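Local coordinates for hypothetical protein DUF871 (Enterococcus faecalis, PDB 2P0O) that is of unknown function but probably acts as a 6-phospho-N-acetylmuramidase built on a TIM barrel, at residues 136-148 with 163-177. Sequence-based numbering, arbitrary orientation.
Sequences ADFSRLEAWHNYY and KNRWLKELGLQVFTF
W144 and F175 sit side by side on neighbouring parallel strands of the TIM barrel, the six-membered ring of the indole forming an offset stack with the phenyl ring, planes 28° apart. F175 CB rests over the five-membered ring of W144, 3.7 Å from its centroid, as a CH-pi contact. The same face of the F175 ring is overlaid by the E142 carboxylate, tilted only 18° from it, with E142 OE1 3.4 Å from F175 CZ. Extended beyond CG, E142 also takes the indole N-H of W144 on the anti lone pair of OE1, so the two side chains lie over F175 as a linked pair. F177 extends the aromatic cluster: its CZ comes to the edge of the W144 indole at CE3, the two rings lying oblique to each other, and the edge of Y147 points into its face in a T-shaped pair, centroids 5.0 Å apart.

Beneath these side chains the strands 141-144 and 173-177 are joined by A143 N to Q173 O, F175 N to A143 O and a nearly straight H145 N to F175 O (2.9 Å, 178°). On the opposite face of the sheet A143 CB packs on L167 of the helix, closing the beta-alpha-beta unit. H145 reaches that helix too: its NE2 donates in the ring plane to a lone pair of N164 OD1, 2.7 Å away, tying the residue that follows the strand to helix 157-169 while the ring meets F160.

The contact opens to solvent at S139 and G171, beside partly exposed F138, though L172 CD2 still packs on L141 CB (3.8 Å) and on F138. There F138 offers its ring edge to L170 O beside G171, whose positive phi completes a Schellman motif. Two side-chain bonds thus set the polar groups: W144 N-H, with the F175 face, holds the E142 carboxylate in place, and H145-N164 pins the chain to the helix.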
ATOM      1  N   ALA A 136     -29.036   1.767  -8.768  1.00 56.79           N
ATOM      2  CA  ALA A 136     -27.984   2.082  -7.843  1.00 56.74           C
ATOM      3  C   ALA A 136     -27.128   3.162  -8.486  1.00 56.81           C
ATOM      4  O   ALA A 136     -27.025   3.244  -9.719  1.00 56.34           O
ATOM      5  CB  ALA A 136     -27.156   0.858  -7.539  1.00 56.66           C
ATOM      6  N   ASP A 137     -26.554   4.004  -7.636  1.00 56.77           N
ATOM      7  CA  ASP A 137     -25.497   4.917  -8.023  1.00 57.04           C
ATOM      8  C   ASP A 137     -24.202   4.070  -8.079  1.00 56.95           C
ATOM      9  O   ASP A 137     -23.588   3.769  -7.057  1.00 57.22           O
ATOM     10  CB  ASP A 137     -25.439   6.066  -6.999  1.00 56.80           C
ATOM     11  CG  ASP A 137     -24.454   7.180  -7.383  1.00 57.57           C
ATOM     12  OD1 ASP A 137     -23.455   6.914  -8.099  1.00 55.93           O
ATOM     13  OD2 ASP A 137     -24.680   8.344  -6.939  1.00 57.93           O
ATOM     14  N   PHE A 138     -23.827   3.652  -9.286  1.00 57.21           N
ATOM     15  CA  PHE A 138     -22.662   2.785  -9.506  1.00 57.90           C
ATOM     16  C   PHE A 138     -21.352   3.497  -9.224  1.00 58.34           C
ATOM     17  O   PHE A 138     -20.317   2.842  -9.021  1.00 58.80           O
ATOM     18  CB  PHE A 138     -22.665   2.214 -10.933  1.00 57.63           C
ATOM     19  CG  PHE A 138     -23.429   0.919 -11.065  1.00 58.16           C
ATOM     20  CD1 PHE A 138     -24.792   0.852 -10.742  1.00 56.77           C
ATOM     21  CD2 PHE A 138     -22.785  -0.242 -11.504  1.00 57.48           C
ATOM     22  CE1 PHE A 138     -25.496  -0.359 -10.853  1.00 57.07           C
ATOM     23  CE2 PHE A 138     -23.475  -1.442 -11.616  1.00 56.58           C
ATOM     24  CZ  PHE A 138     -24.839  -1.501 -11.294  1.00 56.87           C
ATOM     25  N   SER A 139     -21.412   4.833  -9.204  1.00 58.87           N
ATOM     26  CA  SER A 139     -20.291   5.696  -8.822  1.00 59.42           C
ATOM     27  C   SER A 139     -20.076   5.637  -7.317  1.00 60.04           C
ATOM     28  O   SER A 139     -19.053   6.114  -6.813  1.00 60.87           O
ATOM     29  CB  SER A 139     -20.529   7.154  -9.248  1.00 59.56           C
ATOM     30  OG  SER A 139     -21.143   7.903  -8.206  1.00 58.36           O
ATOM     31  N   ARG A 140     -21.033   5.059  -6.594  1.00 59.75           N
ATOM     32  CA  ARG A 140     -20.858   4.879  -5.152  1.00 59.81           C
ATOM     33  C   ARG A 140     -20.719   3.435  -4.657  1.00 59.75           C
ATOM     34  O   ARG A 140     -20.831   3.156  -3.464  1.00 59.94           O
ATOM     35  CB  ARG A 140     -21.942   5.642  -4.425  1.00 59.89           C
ATOM     36  CG  ARG A 140     -21.719   7.105  -4.673  1.00 60.35           C
ATOM     37  CD  ARG A 140     -22.590   7.885  -3.864  1.00 59.87           C
ATOM     38  NE  ARG A 140     -22.045   8.201  -2.558  1.00 58.97           N
ATOM     39  CZ  ARG A 140     -22.655   9.076  -1.778  1.00 57.45           C
ATOM     40  NH1 ARG A 140     -23.760   9.648  -2.227  1.00 56.94           N
ATOM     41  NH2 ARG A 140     -22.187   9.379  -0.584  1.00 58.01           N
ATOM     42  N   LEU A 141     -20.458   2.531  -5.595  1.00 59.20           N
ATOM     43  CA  LEU A 141     -20.341   1.126  -5.297  1.00 59.11           C
ATOM     44  C   LEU A 141     -18.874   0.756  -5.277  1.00 59.53           C
ATOM     45  O   LEU A 141     -18.156   1.032  -6.244  1.00 60.69           O
ATOM     46  CB  LEU A 141     -21.088   0.294  -6.337  1.00 58.49           C
ATOM     47  CG  LEU A 141     -22.621   0.416  -6.343  1.00 57.61           C
ATOM     48  CD1 LEU A 141     -23.251  -0.426  -7.464  1.00 55.34           C
ATOM     49  CD2 LEU A 141     -23.241   0.110  -4.968  1.00 55.53           C
ATOM     50  N   GLU A 142     -18.422   0.165  -4.170  1.00 58.74           N
ATOM     51  CA  GLU A 142     -17.008  -0.166  -4.002  1.00 58.27           C
ATOM     52  C   GLU A 142     -16.880  -1.662  -3.819  1.00 58.46           C
ATOM     53  O   GLU A 142     -17.416  -2.218  -2.854  1.00 58.57           O
ATOM     54  CB  GLU A 142     -16.420   0.569  -2.793  1.00 58.05           C
ATOM     55  CG  GLU A 142     -16.602   2.075  -2.903  1.00 58.77           C
ATOM     56  CD  GLU A 142     -16.019   2.891  -1.759  1.00 60.34           C
ATOM     57  OE1 GLU A 142     -15.549   2.328  -0.738  1.00 62.09           O
ATOM     58  OE2 GLU A 142     -16.011   4.132  -1.903  1.00 61.14           O
ATOM     59  N   ALA A 143     -16.208  -2.329  -4.751  1.00 57.78           N
ATOM     60  CA  ALA A 143     -16.023  -3.763  -4.613  1.00 57.63           C
ATOM     61  C   ALA A 143     -14.733  -3.953  -3.841  1.00 57.57           C
ATOM     62  O   ALA A 143     -13.661  -3.599  -4.347  1.00 58.17           O
ATOM     63  CB  ALA A 143     -15.963  -4.431  -5.983  1.00 57.76           C
ATOM     64  N   TRP A 144     -14.852  -4.448  -2.608  1.00 57.02           N
ATOM     65  CA  TRP A 144     -13.694  -4.686  -1.721  1.00 56.26           C
ATOM     66  C   TRP A 144     -13.272  -6.140  -1.716  1.00 56.46           C
ATOM     67  O   TRP A 144     -14.088  -7.055  -1.481  1.00 56.38           O
ATOM     68  CB  TRP A 144     -13.995  -4.310  -0.268  1.00 55.47           C
ATOM     69  CG  TRP A 144     -14.085  -2.877  -0.007  1.00 55.18           C
ATOM     70  CD1 TRP A 144     -15.079  -2.032  -0.421  1.00 53.91           C
ATOM     71  CD2 TRP A 144     -13.165  -2.079   0.745  1.00 54.53           C
ATOM     72  NE1 TRP A 144     -14.829  -0.762   0.015  1.00 56.61           N
ATOM     73  CE2 TRP A 144     -13.659  -0.751   0.729  1.00 55.37           C
ATOM     74  CE3 TRP A 144     -11.950  -2.345   1.397  1.00 56.42           C
ATOM     75  CZ2 TRP A 144     -13.008   0.307   1.376  1.00 55.98           C
ATOM     76  CZ3 TRP A 144     -11.284  -1.289   2.036  1.00 54.41           C
ATOM     77  CH2 TRP A 144     -11.815   0.018   2.017  1.00 56.51           C
ATOM     78  N   HIS A 145     -11.991  -6.362  -1.967  1.00 55.71           N
ATOM     79  CA  HIS A 145     -11.422  -7.683  -1.773  1.00 56.10           C
ATOM     80  C   HIS A 145     -11.301  -7.959  -0.297  1.00 55.41           C
ATOM     81  O   HIS A 145     -11.363  -7.055   0.531  1.00 55.48           O
ATOM     82  CB  HIS A 145     -10.051  -7.746  -2.407  1.00 56.59           C
ATOM     83  CG  HIS A 145     -10.103  -7.859  -3.891  1.00 56.14           C
ATOM     84  ND1 HIS A 145     -10.301  -9.065  -4.533  1.00 55.99           N
ATOM     85  CD2 HIS A 145      -9.974  -6.926  -4.860  1.00 54.65           C
ATOM     86  CE1 HIS A 145     -10.308  -8.862  -5.838  1.00 58.02           C
ATOM     87  NE2 HIS A 145     -10.110  -7.572  -6.061  1.00 57.30           N
ATOM     88  N   ASN A 146     -11.153  -9.221   0.024  1.00 55.61           N
ATOM     89  CA  ASN A 146     -10.929  -9.643   1.366  1.00 56.20           C
ATOM     90  C   ASN A 146      -9.461  -9.619   1.699  1.00 56.29           C
ATOM     91  O   ASN A 146      -8.626  -9.392   0.809  1.00 56.74           O
ATOM     92  CB  ASN A 146     -11.445 -11.062   1.500  1.00 56.86           C
ATOM     93  CG  ASN A 146     -12.952 -11.146   1.339  1.00 59.43           C
ATOM     94  OD1 ASN A 146     -13.679 -10.230   1.712  1.00 61.57           O
ATOM     95  ND2 ASN A 146     -13.432 -12.285   0.834  1.00 64.60           N
ATOM     96  N   TYR A 147      -9.144  -9.851   2.977  1.00 55.57           N
ATOM     97  CA  TYR A 147      -7.759 -10.161   3.384  1.00 55.31           C
ATOM     98  C   TYR A 147      -7.658 -11.542   3.996  1.00 54.50           C
ATOM     99  O   TYR A 147      -8.670 -12.181   4.285  1.00 53.90           O
ATOM    100  CB  TYR A 147      -7.161  -9.099   4.314  1.00 55.96           C
ATOM    101  CG  TYR A 147      -8.017  -8.756   5.507  1.00 58.10           C
ATOM    102  CD1 TYR A 147      -8.176  -9.663   6.547  1.00 57.53           C
ATOM    103  CD2 TYR A 147      -8.650  -7.523   5.599  1.00 56.45           C
ATOM    104  CE1 TYR A 147      -8.969  -9.368   7.665  1.00 60.53           C
ATOM    105  CE2 TYR A 147      -9.449  -7.212   6.707  1.00 60.69           C
ATOM    106  CZ  TYR A 147      -9.584  -8.137   7.738  1.00 61.17           C
ATOM    107  OH  TYR A 147     -10.342  -7.856   8.842  1.00 63.62           O
ATOM    108  N   TYR A 148      -6.434 -12.021   4.176  1.00 53.75           N
ATOM    109  CA  TYR A 148      -6.242 -13.443   4.448  1.00 52.72           C
ATOM    110  C   TYR A 148      -5.266 -13.628   5.571  1.00 53.11           C
ATOM    111  O   TYR A 148      -4.063 -13.632   5.320  1.00 53.99           O
ATOM    112  CB  TYR A 148      -5.803 -14.168   3.158  1.00 52.87           C
ATOM    113  CG  TYR A 148      -6.853 -14.025   2.096  1.00 52.67           C
ATOM    114  CD1 TYR A 148      -7.958 -14.906   2.035  1.00 54.74           C
ATOM    115  CD2 TYR A 148      -6.816 -12.974   1.212  1.00 53.48           C
ATOM    116  CE1 TYR A 148      -8.967 -14.724   1.073  1.00 51.17           C
ATOM    117  CE2 TYR A 148      -7.814 -12.789   0.263  1.00 50.94           C
ATOM    118  CZ  TYR A 148      -8.881 -13.642   0.211  1.00 51.72           C
ATOM    119  OH  TYR A 148      -9.835 -13.432  -0.763  1.00 51.22           O
ATOM    120  N   LYS A 163     -10.534 -10.763 -12.128  1.00 59.77           N
ATOM    121  CA  LYS A 163     -11.686 -10.283 -11.383  1.00 59.56           C
ATOM    122  C   LYS A 163     -11.826  -8.771 -11.517  1.00 59.67           C
ATOM    123  O   LYS A 163     -12.902  -8.267 -11.815  1.00 59.31           O
ATOM    124  CB  LYS A 163     -11.557 -10.704  -9.911  1.00 59.88           C
ATOM    125  CG  LYS A 163     -12.749 -10.399  -9.002  1.00 60.01           C
ATOM    126  CD  LYS A 163     -14.041 -11.072  -9.449  1.00 58.93           C
ATOM    127  CE  LYS A 163     -14.119 -12.518  -9.035  1.00 60.81           C
ATOM    128  NZ  LYS A 163     -15.353 -13.091  -9.625  1.00 61.19           N
ATOM    129  N   ASN A 164     -10.725  -8.058 -11.317  1.00 59.87           N
ATOM    130  CA  ASN A 164     -10.740  -6.610 -11.323  1.00 60.83           C
ATOM    131  C   ASN A 164     -11.165  -6.017 -12.674  1.00 61.36           C
ATOM    132  O   ASN A 164     -11.928  -5.042 -12.718  1.00 60.88           O
ATOM    133  CB  ASN A 164      -9.387  -6.047 -10.857  1.00 60.34           C
ATOM    134  CG  ASN A 164      -9.059  -6.419  -9.413  1.00 61.13           C
ATOM    135  OD1 ASN A 164      -9.935  -6.827  -8.633  1.00 59.40           O
ATOM    136  ND2 ASN A 164      -7.788  -6.290  -9.055  1.00 60.33           N
ATOM    137  N   ARG A 165     -10.672  -6.604 -13.762  1.00 62.29           N
ATOM    138  CA  ARG A 165     -11.031  -6.151 -15.107  1.00 63.92           C
ATOM    139  C   ARG A 165     -12.529  -6.250 -15.324  1.00 64.07           C
ATOM    140  O   ARG A 165     -13.157  -5.313 -15.797  1.00 63.84           O
ATOM    141  CB  ARG A 165     -10.292  -6.969 -16.158  1.00 64.37           C
ATOM    142  CG  ARG A 165      -9.278  -6.162 -16.950  1.00 68.14           C
ATOM    143  CD  ARG A 165      -8.576  -6.953 -18.100  1.00 72.69           C
ATOM    144  NE  ARG A 165      -9.416  -7.981 -18.718  1.00 75.59           N
ATOM    145  CZ  ARG A 165     -10.201  -7.791 -19.780  1.00 77.09           C
ATOM    146  NH1 ARG A 165     -10.282  -6.598 -20.365  1.00 77.35           N
ATOM    147  NH2 ARG A 165     -10.914  -8.806 -20.253  1.00 76.98           N
ATOM    148  N   TRP A 166     -13.078  -7.404 -14.955  1.00 65.00           N
ATOM    149  CA  TRP A 166     -14.514  -7.666 -14.956  1.00 65.68           C
ATOM    150  C   TRP A 166     -15.244  -6.632 -14.109  1.00 65.43           C
ATOM    151  O   TRP A 166     -16.148  -5.953 -14.604  1.00 64.94           O
ATOM    152  CB  TRP A 166     -14.765  -9.076 -14.422  1.00 66.95           C
ATOM    153  CG  TRP A 166     -16.205  -9.492 -14.317  1.00 68.52           C
ATOM    154  CD1 TRP A 166     -17.066  -9.766 -15.358  1.00 70.28           C
ATOM    155  CD2 TRP A 166     -16.947  -9.741 -13.110  1.00 69.59           C
ATOM    156  NE1 TRP A 166     -18.297 -10.155 -14.866  1.00 71.19           N
ATOM    157  CE2 TRP A 166     -18.251 -10.150 -13.494  1.00 71.55           C
ATOM    158  CE3 TRP A 166     -16.642  -9.657 -11.747  1.00 68.86           C
ATOM    159  CZ2 TRP A 166     -19.243 -10.462 -12.557  1.00 70.96           C
ATOM    160  CZ3 TRP A 166     -17.622  -9.974 -10.821  1.00 68.44           C
ATOM    161  CH2 TRP A 166     -18.907 -10.364 -11.227  1.00 70.48           C
ATOM    162  N   LEU A 167     -14.834  -6.499 -12.847  1.00 64.85           N
ATOM    163  CA  LEU A 167     -15.436  -5.515 -11.941  1.00 65.08           C
ATOM    164  C   LEU A 167     -15.464  -4.128 -12.563  1.00 65.49           C
ATOM    165  O   LEU A 167     -16.507  -3.482 -12.579  1.00 65.87           O
ATOM    166  CB  LEU A 167     -14.752  -5.499 -10.557  1.00 64.25           C
ATOM    167  CG  LEU A 167     -14.885  -6.762  -9.697  1.00 64.06           C
ATOM    168  CD1 LEU A 167     -13.864  -6.816  -8.553  1.00 64.13           C
ATOM    169  CD2 LEU A 167     -16.296  -6.977  -9.163  1.00 62.54           C
ATOM    170  N   LYS A 168     -14.331  -3.679 -13.097  1.00 66.29           N
ATOM    171  CA  LYS A 168     -14.247  -2.341 -13.681  1.00 67.14           C
ATOM    172  C   LYS A 168     -15.101  -2.221 -14.948  1.00 67.92           C
ATOM    173  O   LYS A 168     -15.657  -1.155 -15.239  1.00 67.95           O
ATOM    174  CB  LYS A 168     -12.793  -1.957 -13.992  1.00 67.29           C
ATOM    175  CG  LYS A 168     -11.837  -1.920 -12.777  1.00 68.78           C
ATOM    176  CD  LYS A 168     -12.059  -0.717 -11.881  1.00 70.08           C
ATOM    177  CE  LYS A 168     -11.510   0.552 -12.511  1.00 72.95           C
ATOM    178  NZ  LYS A 168     -12.169   1.760 -11.953  1.00 74.50           N
ATOM    179  N   GLU A 169     -15.185  -3.322 -15.698  1.00 68.59           N
ATOM    180  CA  GLU A 169     -15.987  -3.400 -16.916  1.00 69.25           C
ATOM    181  C   GLU A 169     -17.453  -3.243 -16.564  1.00 68.47           C
ATOM    182  O   GLU A 169     -18.232  -2.752 -17.370  1.00 68.82           O
ATOM    183  CB  GLU A 169     -15.775  -4.754 -17.589  1.00 69.89           C
ATOM    184  CG  GLU A 169     -15.466  -4.688 -19.077  1.00 73.46           C
ATOM    185  CD  GLU A 169     -14.185  -5.457 -19.422  1.00 77.32           C
ATOM    186  OE1 GLU A 169     -14.143  -6.699 -19.205  1.00 77.43           O
ATOM    187  OE2 GLU A 169     -13.218  -4.805 -19.893  1.00 77.68           O
ATOM    188  N   LEU A 170     -17.810  -3.668 -15.349  1.00 67.75           N
ATOM    189  CA  LEU A 170     -19.168  -3.536 -14.816  1.00 67.17           C
ATOM    190  C   LEU A 170     -19.433  -2.177 -14.163  1.00 66.68           C
ATOM    191  O   LEU A 170     -20.498  -1.984 -13.583  1.00 66.92           O
ATOM    192  CB  LEU A 170     -19.480  -4.655 -13.810  1.00 66.82           C
ATOM    193  CG  LEU A 170     -19.548  -6.125 -14.251  1.00 67.40           C
ATOM    194  CD1 LEU A 170     -19.859  -7.008 -13.056  1.00 66.99           C
ATOM    195  CD2 LEU A 170     -20.570  -6.360 -15.365  1.00 67.53           C
ATOM    196  N   GLY A 171     -18.469  -1.258 -14.241  1.00 66.15           N
ATOM    197  CA  GLY A 171     -18.615   0.095 -13.680  1.00 65.54           C
ATOM    198  C   GLY A 171     -18.219   0.320 -12.220  1.00 65.35           C
ATOM    199  O   GLY A 171     -18.385   1.422 -11.699  1.00 65.78           O
ATOM    200  N   LEU A 172     -17.668  -0.698 -11.560  1.00 64.86           N
ATOM    201  CA  LEU A 172     -17.391  -0.640 -10.113  1.00 64.16           C
ATOM    202  C   LEU A 172     -15.991  -0.130  -9.755  1.00 63.85           C
ATOM    203  O   LEU A 172     -15.096  -0.142 -10.597  1.00 64.28           O
ATOM    204  CB  LEU A 172     -17.621  -2.021  -9.499  1.00 64.25           C
ATOM    205  CG  LEU A 172     -18.949  -2.686  -9.882  1.00 63.80           C
ATOM    206  CD1 LEU A 172     -18.943  -4.158  -9.519  1.00 64.11           C
ATOM    207  CD2 LEU A 172     -20.109  -1.975  -9.207  1.00 63.71           C
ATOM    208  N   GLN A 173     -15.818   0.338  -8.516  1.00 62.96           N
ATOM    209  CA  GLN A 173     -14.515   0.679  -7.985  1.00 62.38           C
ATOM    210  C   GLN A 173     -13.912  -0.583  -7.334  1.00 61.68           C
ATOM    211  O   GLN A 173     -14.632  -1.394  -6.756  1.00 61.22           O
ATOM    212  CB  GLN A 173     -14.624   1.772  -6.937  1.00 63.09           C
ATOM    213  CG  GLN A 173     -14.762   3.219  -7.474  1.00 66.08           C
ATOM    214  CD  GLN A 173     -15.187   4.188  -6.375  1.00 69.05           C
ATOM    215  OE1 GLN A 173     -16.367   4.248  -6.010  1.00 71.81           O
ATOM    216  NE2 GLN A 173     -14.229   4.939  -5.830  1.00 69.51           N
ATOM    217  N   VAL A 174     -12.592  -0.726  -7.432  1.00 60.32           N
ATOM    218  CA  VAL A 174     -11.872  -1.888  -6.903  1.00 58.83           C
ATOM    219  C   VAL A 174     -10.970  -1.440  -5.766  1.00 58.58           C
ATOM    220  O   VAL A 174     -10.116  -0.570  -5.957  1.00 57.71           O
ATOM    221  CB  VAL A 174     -11.013  -2.567  -7.995  1.00 59.05           C
ATOM    222  CG1 VAL A 174     -10.107  -3.678  -7.367  1.00 57.08           C
ATOM    223  CG2 VAL A 174     -11.904  -3.120  -9.071  1.00 56.25           C
ATOM    224  N   PHE A 175     -11.188  -2.040  -4.594  1.00 58.18           N
ATOM    225  CA  PHE A 175     -10.434  -1.770  -3.377  1.00 57.49           C
ATOM    226  C   PHE A 175      -9.757  -3.084  -2.935  1.00 58.04           C
ATOM    227  O   PHE A 175     -10.359  -4.179  -2.976  1.00 56.89           O
ATOM    228  CB  PHE A 175     -11.387  -1.322  -2.250  1.00 57.42           C
ATOM    229  CG  PHE A 175     -11.826   0.125  -2.327  1.00 58.37           C
ATOM    230  CD1 PHE A 175     -12.603   0.582  -3.371  1.00 56.22           C
ATOM    231  CD2 PHE A 175     -11.498   1.017  -1.303  1.00 58.77           C
ATOM    232  CE1 PHE A 175     -13.010   1.922  -3.419  1.00 58.64           C
ATOM    233  CE2 PHE A 175     -11.918   2.350  -1.332  1.00 59.73           C
ATOM    234  CZ  PHE A 175     -12.657   2.812  -2.401  1.00 59.65           C
ATOM    235  N   THR A 176      -8.530  -2.959  -2.455  1.00 57.07           N
ATOM    236  CA  THR A 176      -7.723  -4.101  -2.095  1.00 57.14           C
ATOM    237  C   THR A 176      -6.898  -3.773  -0.844  1.00 56.61           C
ATOM    238  O   THR A 176      -6.682  -2.595  -0.513  1.00 56.45           O
ATOM    239  CB  THR A 176      -6.786  -4.472  -3.271  1.00 57.26           C
ATOM    240  OG1 THR A 176      -6.078  -5.669  -2.944  1.00 61.75           O
ATOM    241  CG2 THR A 176      -5.767  -3.369  -3.528  1.00 56.75           C
ATOM    242  N   PHE A 177      -6.425  -4.809  -0.163  1.00 55.95           N
ATOM    243  CA  PHE A 177      -5.586  -4.629   0.999  1.00 55.85           C
ATOM    244  C   PHE A 177      -4.120  -4.978   0.735  1.00 56.87           C
ATOM    245  O   PHE A 177      -3.803  -5.781  -0.151  1.00 56.68           O
ATOM    246  CB  PHE A 177      -6.074  -5.497   2.179  1.00 55.94           C
ATOM    247  CG  PHE A 177      -7.419  -5.093   2.718  1.00 54.71           C
ATOM    248  CD1 PHE A 177      -7.532  -4.061   3.657  1.00 53.70           C
ATOM    249  CD2 PHE A 177      -8.569  -5.740   2.285  1.00 52.86           C
ATOM    250  CE1 PHE A 177      -8.769  -3.685   4.177  1.00 52.37           C
ATOM    251  CE2 PHE A 177      -9.826  -5.402   2.816  1.00 53.00           C
ATOM    252  CZ  PHE A 177      -9.930  -4.344   3.744  1.00 52.91           C
TER